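Local coordinates for sulfur oxidation protein soxB (Thermus thermophilus, PDB 2WDD) that probably hydrolyses the sulfur-sulfur bond of cysteine S-thiosulfonate at a dimanganese centre, releasing sulfate in the Sox pathway of sulfur oxidation, at residues Val396-Ser401 against Tyr502-Tyr507; Glu431-Tyr436 against Tyr521-Ile526; Gly471-Leu476 against Glu488-Gly493. All blocks are in the same frame, centred on the assembly; numbering follows the deposited sequence. Where two conformers were deposited one is given.

Contact 1 of 3, residues Val396-Ser401 against Tyr502-Tyr507; sequences VEVVFS and YLAAAY
Glu397 reaches across to the backbone of Leu503 at the start of a parallel strand pairing within the 5'-nucleotidase C-terminal domain. Its CG lies opposite the carbonyl carbon (chi1 -63°), and the extended chain beyond carries the carboxylate to Leu503 N, which bonds Glu397 OE2 at 2.9 Å. The bond is almost straight (174°), but the N-H arrives from above the carboxylate plane. In return Leu503 O accepts from both Glu397 N (2.8 Å) and Val398 N, the latter bond being longer. OE1 lies near the Tyr502 ring and makes a salt bridge to Arg500. With an alanine here, Leu503 N would probably lose its acceptor and Arg500 its carboxylate mate.

From Val398 to Ala506 the ladder is regular and tightly packed: Ala505 N bonds Val398 O, and Phe400 N meets Ala505 O at 2.7 Å. Small alanines let bulkier neighbours close in. On one face Val398 CG2 sits 3.7 Å from Ala504 CB, and the Phe400 ring turns its edge to that methyl and to Ala505 O. Toward the other face, Val396 CG1 lies 3.9 Å from Ala505 CB. The far end is looser, since a water joins Ser401 OG to Tyr507 OH, 2.6 Å from each. Glu397, partly exposed, marks the solvent side of an otherwise buried contact.

Strand 468-470 flanks strand 398-401 antiparallel, while strand 431-438 borders the other edge of strand 501-507, bonded through the backbones of Ala504 and Ala506. Helix 380-392 covers Val399 and Ala505 through Val389, and Leu511 packs on Phe400 at the other face.

Contact 2 of 3, residues Glu431-Tyr436 against Tyr521-Ile526; sequences ELYLFY and YEPRPI
Tyr521 lays its ring against Leu434 and delivers its hydroxyl to the backbone of Leu432. With CG anti to the backbone N (chi1 173°), the ring is carried across strand 431-438. Leu434 CB stands 3.7 Å above one face, shifted toward the rim, in a CH-pi contact, and the two side chains cross at about a right angle. Leu434 itself has a chi1 of -96°, off the staggered values, which puts CD1 near Tyr521 CZ and CD2 near Tyr521 CD1. The Tyr521 OH donates to Leu432 O at 2.6 Å; the oxygen lies near the ring plane at the edge, but the hydroxyl stands well above the carbonyl plane.

Leu432 also points CG away from its own N, bringing CD1 to 4.1 Å from Ile526 CD1, in the first turn of helix 526-537, with Pro525 at its N-cap position. On the other side of the strand, Pro523 CG rests 3.7 Å from Tyr433 CD1, ring and pyrrolidine crossing obliquely. The Arg524 side chain turns elsewhere, to Glu532 and Tyr393, while its carbonyl O takes Leu432 N at 2.8 Å.

Arg524 N stays 3.8 Å from Leu432 O, so the antiparallel pairing is incomplete. The phenol of Tyr521 takes the carbonyl oxygen that Arg524 N does not reach, and Leu432 is thereby gripped at both its N and its O, one bond from backbone and one from a side chain.

Contact 3 of 3, residues Gly471-Leu476 against Glu488-Gly493; sequences GLRYVL and EVEVGG
Leu472 and Val489 interlock on the buried face of a long-looped beta-hairpin in the C-terminal domain, where strands 472-476 and 489-491 run antiparallel. Val489 is the central bump: its CG1 comes within 3.7 Å of Leu472 CD1, while CG2 lies 4.0 Å from Tyr474 CB, so one isopropyl group fills the dip between two side chains of the facing strand. The Leu472 side chain, its CG swung anti to the backbone N (chi1 164°), leans across Val489, and CD1 also nears Val491 CG2 at 4.4 Å. Tyr474 contributes only its CB here, because its ring leads off the pair. Helix 439-453 packs on Leu472 through Ile442 and Leu446.

The opposite face is more polar. Arg473 and Glu490 share it, but their charged ends stay too far apart for a salt bridge. At the corner, the Glu488 side chain runs beside Val475, pointing the same way, with Glu488 CB 3.9 Å from Val475 CG2.

Beneath the side chains, Arg473 and Glu490 exchange two backbone hydrogen bonds. At the end of the pair Gly471 and Gly492 meet through backbone alone; the backbone angles of Gly471 (phi 109°) would push any side chain into the carbonyl oxygen of the residue before. There Gly471 O receives Gly492 N at 3.1 Å and also lies 3.7 Å from Val491 CG1.

Overall arrangement
Contacts 1 and 2 belong to one continuous sheet, their centres 10 Å apart: strands 501-507 and 431-438 are neighbours, joined by probable hydrogen bonds such as Ala504 N to Phe435 O (2.7 Å). Contact 3 lies in a separate sheet, 13 Å from contact 1 between centres, and touches it through side chains, Val491 CG1 meeting Tyr502 CE1 at 3.7 Å. Contacts 2 and 3 do not touch; their nearest atoms are about 11 Å apart. All three build the C-terminal domain, away from the manganese-binding residues. Contact 2 comes nearest a ligand: the Pro525 side chain is about 7 Å from a bound tertiary-butyl alcohol, against about 14 Å for Tyr507 of contact 1.

Contact 1 of 3, residues Val396-Ser401 against Tyr502-Tyr507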
loop_
_atom_site.group_PDB
_atom_site.type_symbol
_atom_site.label_atom_id
_atom_site.label_comp_id
_atom_site.label_asym_id
_atom_site.label_seq_id
_atom_site.Cartn_x
_atom_site.Cartn_y
_atom_site.Cartn_z
ATOM N N VAL A 396 -17.500 -9.464 22.861
ATOM C CA VAL A 396 -17.456 -9.339 21.401
ATOM C C VAL A 396 -17.519 -10.681 20.693
ATOM O O VAL A 396 -16.725 -11.583 20.989
ATOM C CB VAL A 396 -16.236 -8.547 20.948
ATOM C CG1 VAL A 396 -16.135 -8.543 19.417
ATOM C CG2 VAL A 396 -16.293 -7.137 21.496
ATOM N N GLU A 397 -18.415 -10.776 19.710
ATOM C CA GLU A 397 -18.610 -11.996 18.937
ATOM C C GLU A 397 -17.880 -12.010 17.604
ATOM O O GLU A 397 -17.424 -13.059 17.162
ATOM C CB GLU A 397 -20.097 -12.281 18.737
ATOM C CG GLU A 397 -20.805 -12.523 20.066
ATOM C CD GLU A 397 -22.303 -12.349 19.989
ATOM O OE1 GLU A 397 -22.982 -13.337 19.672
ATOM O OE2 GLU A 397 -22.802 -11.258 20.335
ATOM N N VAL A 398 -17.775 -10.847 16.964
ATOM C CA VAL A 398 -17.082 -10.745 15.682
ATOM C C VAL A 398 -16.218 -9.486 15.681
ATOM O O VAL A 398 -16.665 -8.418 16.094
ATOM C CB VAL A 398 -18.073 -10.741 14.501
ATOM C CG1 VAL A 398 -18.672 -12.131 14.293
ATOM C CG2 VAL A 398 -19.166 -9.694 14.708
ATOM N N VAL A 399 -14.982 -9.607 15.204
ATOM C CA VAL A 399 -14.087 -8.454 15.117
ATOM C C VAL A 399 -13.770 -8.210 13.648
ATOM O O VAL A 399 -13.183 -9.081 13.000
ATOM C CB VAL A 399 -12.777 -8.684 15.888
ATOM C CG1 VAL A 399 -11.872 -7.458 15.783
ATOM C CG2 VAL A 399 -13.050 -9.075 17.360
ATOM N N PHE A 400 -14.136 -7.029 13.140
ATOM C CA PHE A 400 -13.862 -6.677 11.745
ATOM C C PHE A 400 -12.572 -5.874 11.668
ATOM O O PHE A 400 -12.499 -4.759 12.185
ATOM C CB PHE A 400 -15.003 -5.818 11.168
ATOM C CG PHE A 400 -16.295 -6.555 10.996
ATOM C CD1 PHE A 400 -16.696 -6.993 9.742
ATOM C CD2 PHE A 400 -17.141 -6.771 12.076
ATOM C CE1 PHE A 400 -17.904 -7.643 9.562
ATOM C CE2 PHE A 400 -18.353 -7.433 11.904
ATOM C CZ PHE A 400 -18.726 -7.887 10.648
ATOM N N SER A 401 -11.564 -6.441 11.007
ATOM C CA SER A 401 -10.273 -5.774 10.842
ATOM C C SER A 401 -10.169 -5.250 9.424
ATOM O O SER A 401 -10.559 -5.930 8.471
ATOM C CB SER A 401 -9.126 -6.759 11.107
ATOM O OG SER A 401 -8.997 -7.043 12.491
ATOM N N TYR A 502 -25.634 -9.307 17.105
ATOM C CA TYR A 502 -24.318 -9.786 17.504
ATOM C C TYR A 502 -23.479 -8.587 17.910
ATOM O O TYR A 502 -23.552 -7.529 17.271
ATOM C CB TYR A 502 -23.626 -10.456 16.316
ATOM C CG TYR A 502 -24.253 -11.752 15.856
ATOM C CD1 TYR A 502 -23.782 -12.975 16.320
ATOM C CD2 TYR A 502 -25.274 -11.757 14.916
ATOM C CE1 TYR A 502 -24.340 -14.164 15.894
ATOM C CE2 TYR A 502 -25.843 -12.948 14.477
ATOM C CZ TYR A 502 -25.368 -14.147 14.972
ATOM O OH TYR A 502 -25.902 -15.337 14.530
ATOM N N LEU A 503 -22.663 -8.740 18.947
ATOM C CA LEU A 503 -21.777 -7.644 19.333
ATOM C C LEU A 503 -20.542 -7.700 18.444
ATOM O O LEU A 503 -19.838 -8.718 18.385
ATOM C CB LEU A 503 -21.383 -7.692 20.810
ATOM C CG LEU A 503 -20.513 -6.509 21.252
ATOM C CD1 LEU A 503 -21.211 -5.170 21.027
ATOM C CD2 LEU A 503 -20.089 -6.651 22.707
ATOM N N ALA A 504 -20.311 -6.604 17.731
ATOM C CA ALA A 504 -19.206 -6.510 16.805
ATOM C C ALA A 504 -18.198 -5.484 17.276
ATOM O O ALA A 504 -18.497 -4.612 18.092
ATOM C CB ALA A 504 -19.707 -6.123 15.419
ATOM N N ALA A 505 -16.992 -5.586 16.737
ATOM C CA ALA A 505 -15.963 -4.592 17.006
ATOM C C ALA A 505 -15.328 -4.286 15.662
ATOM O O ALA A 505 -15.262 -5.151 14.802
ATOM C CB ALA A 505 -14.917 -5.126 17.985
ATOM N N ALA A 506 -14.932 -3.038 15.450
ATOM C CA ALA A 506 -14.308 -2.666 14.178
ATOM C C ALA A 506 -13.432 -1.457 14.389
ATOM O O ALA A 506 -13.701 -0.639 15.262
ATOM C CB ALA A 506 -15.377 -2.345 13.135
ATOM N N TYR A 507 -12.401 -1.322 13.563
ATOM C CA TYR A 507 -11.554 -0.141 13.601
ATOM C C TYR A 507 -11.041 0.103 12.180
ATOM O O TYR A 507 -11.039 -0.813 11.346
ATOM C CB TYR A 507 -10.372 -0.320 14.575
ATOM C CG TYR A 507 -9.298 -1.258 14.077
ATOM C CD1 TYR A 507 -8.161 -0.756 13.453
ATOM C CD2 TYR A 507 -9.377 -2.633 14.292
ATOM C CE1 TYR A 507 -7.157 -1.582 13.012
ATOM C CE2 TYR A 507 -8.374 -3.487 13.820
ATOM C CZ TYR A 507 -7.259 -2.937 13.190
ATOM O OH TYR A 507 -6.225 -3.723 12.731
HETATM O O HOH W 1 -6.476 -6.266 12.543
#

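Contact 2 of 3, residues Glu431-Tyr436 against Tyr521-Ile526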
loop_
_atom_site.group_PDB
_atom_site.type_symbol
_atom_site.label_atom_id
_atom_site.label_comp_id
_atom_site.label_asym_id
_atom_site.label_seq_id
_atom_site.Cartn_x
_atom_site.Cartn_y
_atom_site.Cartn_z
ATOM N N GLU A 431 -9.558 4.655 16.399
ATOM C CA GLU A 431 -10.560 4.199 17.346
ATOM C C GLU A 431 -11.142 2.822 17.072
ATOM O O GLU A 431 -11.573 2.522 15.958
ATOM C CB GLU A 431 -11.688 5.220 17.450
ATOM C CG GLU A 431 -11.254 6.544 18.071
ATOM C CD GLU A 431 -10.640 7.517 17.063
ATOM O OE1 GLU A 431 -10.544 7.180 15.860
ATOM O OE2 GLU A 431 -10.263 8.633 17.482
ATOM N N LEU A 432 -11.241 2.026 18.138
ATOM C CA LEU A 432 -11.907 0.746 18.089
ATOM C C LEU A 432 -13.342 1.016 18.548
ATOM O O LEU A 432 -13.564 1.648 19.594
ATOM C CB LEU A 432 -11.242 -0.252 19.048
ATOM C CG LEU A 432 -11.989 -1.584 19.198
ATOM C CD1 LEU A 432 -11.947 -2.406 17.910
ATOM C CD2 LEU A 432 -11.424 -2.399 20.373
ATOM N N TYR A 433 -14.308 0.575 17.755
ATOM C CA TYR A 433 -15.717 0.779 18.081
ATOM C C TYR A 433 -16.364 -0.564 18.394
ATOM O O TYR A 433 -16.089 -1.547 17.711
ATOM C CB TYR A 433 -16.445 1.393 16.887
ATOM C CG TYR A 433 -16.000 2.794 16.568
ATOM C CD1 TYR A 433 -16.519 3.875 17.255
ATOM C CD2 TYR A 433 -15.008 3.031 15.626
ATOM C CE1 TYR A 433 -16.103 5.168 16.981
ATOM C CE2 TYR A 433 -14.597 4.315 15.330
ATOM C CZ TYR A 433 -15.147 5.383 16.013
ATOM O OH TYR A 433 -14.719 6.670 15.745
ATOM N N LEU A 434 -17.243 -0.591 19.401
ATOM C CA LEU A 434 -18.007 -1.791 19.766
ATOM C C LEU A 434 -19.476 -1.459 19.513
ATOM O O LEU A 434 -19.975 -0.430 19.974
ATOM C CB LEU A 434 -17.798 -2.149 21.251
ATOM C CG LEU A 434 -16.727 -3.205 21.559
ATOM C CD1 LEU A 434 -15.401 -2.895 20.900
ATOM C CD2 LEU A 434 -16.533 -3.415 23.062
ATOM N N PHE A 435 -20.154 -2.300 18.746
ATOM C CA PHE A 435 -21.531 -2.009 18.369
ATOM C C PHE A 435 -22.232 -3.275 17.920
ATOM O O PHE A 435 -21.591 -4.216 17.447
ATOM C CB PHE A 435 -21.541 -0.980 17.230
ATOM C CG PHE A 435 -20.661 -1.367 16.070
ATOM C CD1 PHE A 435 -21.157 -2.123 15.017
ATOM C CD2 PHE A 435 -19.308 -1.076 16.097
ATOM C CE1 PHE A 435 -20.316 -2.532 13.972
ATOM C CE2 PHE A 435 -18.464 -1.484 15.072
ATOM C CZ PHE A 435 -18.968 -2.211 14.011
ATOM N N TYR A 436 -23.559 -3.280 18.019
ATOM C CA TYR A 436 -24.333 -4.434 17.594
ATOM C C TYR A 436 -24.686 -4.365 16.120
ATOM O O TYR A 436 -25.030 -3.299 15.594
ATOM C CB TYR A 436 -25.625 -4.593 18.418
ATOM C CG TYR A 436 -25.369 -4.887 19.875
ATOM C CD1 TYR A 436 -25.101 -6.181 20.299
ATOM C CD2 TYR A 436 -25.270 -3.854 20.797
ATOM C CE1 TYR A 436 -24.823 -6.455 21.631
ATOM C CE2 TYR A 436 -25.001 -4.116 22.139
ATOM C CZ TYR A 436 -24.765 -5.414 22.540
ATOM O OH TYR A 436 -24.483 -5.674 23.863
ATOM N N TYR A 521 -19.498 1.827 26.490
ATOM C CA TYR A 521 -18.175 1.702 25.882
ATOM C C TYR A 521 -17.672 3.021 25.296
ATOM O O TYR A 521 -18.389 3.704 24.565
ATOM C CB TYR A 521 -18.168 0.622 24.797
ATOM C CG TYR A 521 -16.868 0.578 24.029
ATOM C CD1 TYR A 521 -15.717 0.045 24.603
ATOM C CD2 TYR A 521 -16.771 1.132 22.755
ATOM C CE1 TYR A 521 -14.508 0.049 23.923
ATOM C CE2 TYR A 521 -15.567 1.153 22.077
ATOM C CZ TYR A 521 -14.445 0.599 22.655
ATOM O OH TYR A 521 -13.248 0.615 21.979
ATOM N N GLU A 522 -16.431 3.365 25.616
ATOM C CA GLU A 522 -15.820 4.581 25.109
ATOM C C GLU A 522 -14.744 4.207 24.092
ATOM O O GLU A 522 -13.742 3.584 24.436
ATOM C CB GLU A 522 -15.239 5.402 26.263
ATOM C CG GLU A 522 -16.294 5.776 27.305
ATOM C CD GLU A 522 -15.707 6.339 28.587
ATOM O OE1 GLU A 522 -14.670 7.030 28.519
ATOM O OE2 GLU A 522 -16.312 6.124 29.662
ATOM N N PRO A 523 -14.962 4.564 22.818
ATOM C CA PRO A 523 -13.963 4.197 21.800
ATOM C C PRO A 523 -12.565 4.689 22.151
ATOM O O PRO A 523 -12.383 5.824 22.600
ATOM C CB PRO A 523 -14.477 4.897 20.533
ATOM C CG PRO A 523 -15.962 5.042 20.757
ATOM C CD PRO A 523 -16.115 5.277 22.234
ATOM N N ARG A 524 -11.576 3.828 21.960
ATOM C CA ARG A 524 -10.190 4.191 22.226
ATOM C C ARG A 524 -9.314 3.567 21.144
ATOM O O ARG A 524 -9.730 2.631 20.463
ATOM C CB ARG A 524 -9.760 3.739 23.611
ATOM C CG ARG A 524 -9.787 2.244 23.813
ATOM C CD ARG A 524 -9.002 1.890 25.061
ATOM N NE ARG A 524 -9.162 0.493 25.436
ATOM C CZ ARG A 524 -8.319 -0.165 26.224
ATOM N NH1 ARG A 524 -7.261 0.450 26.729
ATOM N NH2 ARG A 524 -8.549 -1.434 26.523
ATOM N N PRO A 525 -8.092 4.078 20.979
ATOM C CA PRO A 525 -7.249 3.576 19.880
ATOM C C PRO A 525 -6.992 2.081 19.908
ATOM O O PRO A 525 -6.658 1.514 20.939
ATOM C CB PRO A 525 -5.935 4.327 20.070
ATOM C CG PRO A 525 -6.311 5.556 20.860
ATOM C CD PRO A 525 -7.405 5.115 21.771
ATOM N N ILE A 526 -7.095 1.450 18.747
ATOM C CA ILE A 526 -6.855 0.022 18.671
ATOM C C ILE A 526 -5.480 -0.350 19.221
ATOM O O ILE A 526 -5.337 -1.399 19.849
ATOM C CB ILE A 526 -7.033 -0.491 17.240
ATOM C CG1 ILE A 526 -6.894 -2.017 17.198
ATOM C CG2 ILE A 526 -6.043 0.213 16.310
ATOM C CD1 ILE A 526 -7.905 -2.762 18.057
#

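Contact 3 of 3, residues Gly471-Leu476 against Glu488-Gly493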
loop_
_atom_site.group_PDB
_atom_site.type_symbol
_atom_site.label_atom_id
_atom_site.label_comp_id
_atom_site.label_asym_id
_atom_site.label_seq_id
_atom_site.Cartn_x
_atom_site.Cartn_y
_atom_site.Cartn_z
ATOM N N GLY A 471 -14.074 -14.602 14.449
ATOM C CA GLY A 471 -15.266 -15.075 15.139
ATOM C C GLY A 471 -16.300 -15.626 14.172
ATOM O O GLY A 471 -17.328 -16.172 14.571
ATOM N N LEU A 472 -16.014 -15.491 12.888
ATOM C CA LEU A 472 -16.912 -15.938 11.844
ATOM C C LEU A 472 -16.156 -16.819 10.848
ATOM O O LEU A 472 -14.922 -16.747 10.741
ATOM C CB LEU A 472 -17.460 -14.673 11.144
ATOM C CG LEU A 472 -18.154 -14.676 9.793
ATOM C CD1 LEU A 472 -19.037 -13.436 9.705
ATOM C CD2 LEU A 472 -17.118 -14.673 8.690
ATOM N N ARG A 473 -16.905 -17.667 10.154
ATOM C CA ARG A 473 -16.377 -18.535 9.104
ATOM C C ARG A 473 -17.373 -18.457 7.949
ATOM O O ARG A 473 -18.578 -18.302 8.178
ATOM C CB ARG A 473 -16.266 -19.985 9.593
ATOM C CG ARG A 473 -14.975 -20.294 10.324
ATOM C CD ARG A 473 -15.021 -21.656 11.008
ATOM N NE ARG A 473 -15.211 -22.757 10.066
ATOM C CZ ARG A 473 -14.237 -23.554 9.637
ATOM N NH1 ARG A 473 -12.990 -23.365 10.048
ATOM N NH2 ARG A 473 -14.507 -24.540 8.790
ATOM N N TYR A 474 -16.886 -18.531 6.717
ATOM C CA TYR A 474 -17.777 -18.470 5.569
ATOM C C TYR A 474 -17.162 -19.097 4.334
ATOM O O TYR A 474 -15.979 -19.457 4.322
ATOM C CB TYR A 474 -18.222 -17.021 5.278
ATOM C CG TYR A 474 -17.145 -16.085 4.739
ATOM C CD1 TYR A 474 -17.132 -15.707 3.401
ATOM C CD2 TYR A 474 -16.221 -15.482 5.595
ATOM C CE1 TYR A 474 -16.194 -14.802 2.908
ATOM C CE2 TYR A 474 -15.271 -14.582 5.111
ATOM C CZ TYR A 474 -15.251 -14.256 3.765
ATOM O OH TYR A 474 -14.286 -13.384 3.285
ATOM N N VAL A 475 -18.002 -19.294 3.326
ATOM C CA VAL A 475 -17.578 -19.829 2.048
ATOM C C VAL A 475 -17.705 -18.683 1.063
ATOM O O VAL A 475 -18.712 -17.961 1.060
ATOM C CB VAL A 475 -18.447 -21.026 1.606
ATOM C CG1 VAL A 475 -18.069 -21.466 0.209
ATOM C CG2 VAL A 475 -18.298 -22.179 2.584
ATOM N N LEU A 476 -16.657 -18.483 0.271
ATOM C CA LEU A 476 -16.639 -17.422 -0.716
ATOM C C LEU A 476 -16.556 -18.054 -2.086
ATOM O O LEU A 476 -15.735 -18.942 -2.307
ATOM C CB LEU A 476 -15.401 -16.543 -0.525
ATOM C CG LEU A 476 -15.180 -15.487 -1.608
ATOM C CD1 LEU A 476 -16.217 -14.367 -1.462
ATOM C CD2 LEU A 476 -13.747 -14.933 -1.551
ATOM N N GLU A 488 -22.887 -19.929 3.583
ATOM C CA GLU A 488 -22.595 -20.726 4.763
ATOM C C GLU A 488 -21.872 -19.954 5.862
ATOM O O GLU A 488 -20.844 -20.406 6.377
ATOM C CB GLU A 488 -21.782 -21.949 4.363
ATOM C CG GLU A 488 -22.403 -22.744 3.231
ATOM C CD GLU A 488 -22.200 -24.232 3.396
ATOM O OE1 GLU A 488 -23.209 -24.962 3.501
ATOM O OE2 GLU A 488 -21.031 -24.667 3.427
ATOM N N VAL A 489 -22.398 -18.787 6.212
ATOM C CA VAL A 489 -21.795 -17.981 7.263
ATOM C C VAL A 489 -22.110 -18.584 8.616
ATOM O O VAL A 489 -23.267 -18.877 8.915
ATOM C CB VAL A 489 -22.264 -16.516 7.227
ATOM C CG1 VAL A 489 -21.529 -15.706 8.301
ATOM C CG2 VAL A 489 -22.068 -15.903 5.846
ATOM N N GLU A 490 -21.084 -18.738 9.445
ATOM C CA GLU A 490 -21.277 -19.257 10.797
ATOM C C GLU A 490 -20.554 -18.333 11.748
ATOM O O GLU A 490 -19.456 -17.860 11.448
ATOM C CB GLU A 490 -20.693 -20.666 10.942
ATOM C CG GLU A 490 -21.362 -21.722 10.086
ATOM C CD GLU A 490 -20.813 -23.111 10.349
ATOM O OE1 GLU A 490 -19.581 -23.240 10.523
ATOM O OE2 GLU A 490 -21.613 -24.071 10.388
ATOM N N VAL A 491 -21.169 -18.084 12.895
ATOM C CA VAL A 491 -20.578 -17.251 13.925
ATOM C C VAL A 491 -20.499 -18.096 15.189
ATOM O O VAL A 491 -21.515 -18.612 15.655
ATOM C CB VAL A 491 -21.406 -15.970 14.177
ATOM C CG1 VAL A 491 -20.828 -15.189 15.347
ATOM C CG2 VAL A 491 -21.461 -15.096 12.918
ATOM N N GLY A 492 -19.295 -18.246 15.732
ATOM C CA GLY A 492 -19.098 -19.032 16.938
ATOM C C GLY A 492 -19.600 -20.459 16.800
ATOM O O GLY A 492 -20.244 -20.992 17.709
ATOM N N GLY A 493 -19.318 -21.074 15.655
ATOM C CA GLY A 493 -19.713 -22.444 15.383
ATOM C C GLY A 493 -21.189 -22.689 15.118
ATOM O O GLY A 493 -21.597 -23.830 14.902
#